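Local coordinates for galectin-1 (Bufo arenarum, PDB 1A78), which binds beta-galactosides as a homodimeric lectin, probably recognises a wide array of complex carbohydrates, and may regulate apoptosis and cell differentiation, at residues Glu19-Ile24 / Glu85-Phe90. Residues are numbered along the deposited sequence; the frame is centred on the assembly and turned at random.
Sequences EIKGSI and EVMVCF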
# COMPACT_ATOMS: atom_id res chain seq x y z
N GLU A 19 -6.36 -6.53 -4.37
CA GLU A 19 -5.57 -7.61 -4.92
C GLU A 19 -4.13 -7.38 -4.49
O GLU A 19 -3.59 -6.30 -4.73
CB GLU A 19 -5.66 -7.58 -6.45
CG GLU A 19 -4.63 -8.46 -7.17
CD GLU A 19 -4.37 -8.01 -8.60
OE1 GLU A 19 -5.16 -8.36 -9.51
OE2 GLU A 19 -3.36 -7.29 -8.82
N ILE A 20 -3.53 -8.36 -3.83
CA ILE A 20 -2.15 -8.25 -3.40
C ILE A 20 -1.30 -9.12 -4.32
O ILE A 20 -1.77 -10.13 -4.81
CB ILE A 20 -1.96 -8.69 -1.92
CG1 ILE A 20 -2.25 -7.51 -0.98
CG2 ILE A 20 -0.52 -9.12 -1.66
CD1 ILE A 20 -3.67 -7.10 -0.94
N LYS A 21 -0.07 -8.69 -4.58
CA LYS A 21 0.83 -9.42 -5.45
C LYS A 21 2.20 -9.32 -4.80
O LYS A 21 2.59 -8.24 -4.33
CB LYS A 21 0.86 -8.76 -6.81
CG LYS A 21 1.12 -9.70 -7.95
CD LYS A 21 0.93 -8.97 -9.26
CE LYS A 21 -0.44 -8.27 -9.28
NZ LYS A 21 -0.59 -7.28 -10.40
N GLY A 22 2.90 -10.45 -4.70
CA GLY A 22 4.20 -10.43 -4.07
C GLY A 22 4.99 -11.68 -4.35
O GLY A 22 4.58 -12.52 -5.15
N SER A 23 6.15 -11.79 -3.71
CA SER A 23 7.01 -12.94 -3.89
C SER A 23 7.18 -13.78 -2.62
O SER A 23 7.39 -13.26 -1.52
CB SER A 23 8.39 -12.53 -4.41
OG SER A 23 8.32 -12.23 -5.78
N ILE A 24 7.05 -15.10 -2.82
CA ILE A 24 7.18 -16.09 -1.76
C ILE A 24 8.64 -16.51 -1.73
O ILE A 24 9.22 -16.84 -2.76
CB ILE A 24 6.38 -17.37 -2.07
CG1 ILE A 24 4.89 -17.09 -2.19
CG2 ILE A 24 6.62 -18.41 -0.99
CD1 ILE A 24 4.07 -18.36 -2.36
N GLU A 85 6.07 -16.17 -7.26
CA GLU A 85 5.18 -15.03 -7.09
C GLU A 85 3.73 -15.41 -6.83
O GLU A 85 3.23 -16.36 -7.43
CB GLU A 85 5.21 -14.15 -8.34
CG GLU A 85 6.44 -13.30 -8.49
CD GLU A 85 6.19 -12.08 -9.38
OE1 GLU A 85 5.43 -11.18 -8.94
OE2 GLU A 85 6.76 -12.03 -10.50
N VAL A 86 3.04 -14.66 -5.99
CA VAL A 86 1.64 -14.95 -5.73
C VAL A 86 0.78 -13.73 -5.94
O VAL A 86 1.26 -12.59 -5.86
CB VAL A 86 1.40 -15.44 -4.30
CG1 VAL A 86 1.99 -16.80 -4.14
CG2 VAL A 86 2.01 -14.48 -3.29
N MET A 87 -0.51 -13.96 -6.17
CA MET A 87 -1.47 -12.89 -6.35
C MET A 87 -2.82 -13.37 -5.80
O MET A 87 -3.35 -14.38 -6.26
CB MET A 87 -1.56 -12.52 -7.82
CG MET A 87 -2.63 -11.54 -8.15
SD MET A 87 -2.67 -11.25 -9.94
CE MET A 87 -1.49 -12.50 -10.58
N VAL A 88 -3.33 -12.69 -4.78
CA VAL A 88 -4.60 -13.05 -4.14
C VAL A 88 -5.51 -11.82 -4.15
O VAL A 88 -5.02 -10.69 -4.03
CB VAL A 88 -4.39 -13.50 -2.62
CG1 VAL A 88 -5.64 -14.21 -2.09
CG2 VAL A 88 -3.17 -14.41 -2.48
N CYS A 89 -6.81 -12.03 -4.25
CA CYS A 89 -7.77 -10.95 -4.24
C CYS A 89 -8.83 -11.25 -3.20
O CYS A 89 -9.19 -12.40 -2.98
CB CYS A 89 -8.41 -10.80 -5.60
SG CYS A 89 -7.21 -10.98 -6.89
N PHE A 90 -9.28 -10.20 -2.52
CA PHE A 90 -10.26 -10.30 -1.47
C PHE A 90 -11.35 -9.31 -1.81
O PHE A 90 -11.09 -8.12 -1.95
CB PHE A 90 -9.66 -9.90 -0.12
CG PHE A 90 -8.39 -10.58 0.19
CD1 PHE A 90 -7.19 -10.06 -0.26
CD2 PHE A 90 -8.38 -11.78 0.90
CE1 PHE A 90 -5.99 -10.72 -0.02
CE2 PHE A 90 -7.18 -12.46 1.15
CZ PHE A 90 -5.99 -11.94 0.70
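M87 lies across from K21 and beside E19 where two neighbouring strands, 16-23 and 85-92, run antiparallel in the five-stranded sheet of the galectin beta-sandwich. Four backbone hydrogen bonds join I20 with V88 and G22 with V86, I20 N to V88 O being 2.8 Å. M87 CB meets I20 O and K21 CG. With chi1 at 173°, CG leans across toward E19, 3.8 Å from E19 CG, and SD rises away from the sheet, 3.8 Å from both K21 CE and E19 OE1. Since chi3 is only 8°, CE folds back over M87 CB, away from 19-24. A long, flexible thioether suits this place: it packs on the methylenes of K21 and E19, its sulfur also against the E19 carboxylate. Beside it, on the side away from 85-90, K21 NZ and E19 OE2 form a salt bridge (3.2 Å), which the bend of K21 at chi3 makes possible. On the other face, I20, V88 and F90 turn apolar groups into the sandwich core, where F90 packs on V33 and L35 of the opposing sheet and I20 CD1 approaches the edge of the F90 ring. E19 and C89 line a pocket holding dithiothreitol, probably from the crystallisation liquor; there C89 SG rests 3.6 Å from E19 CG.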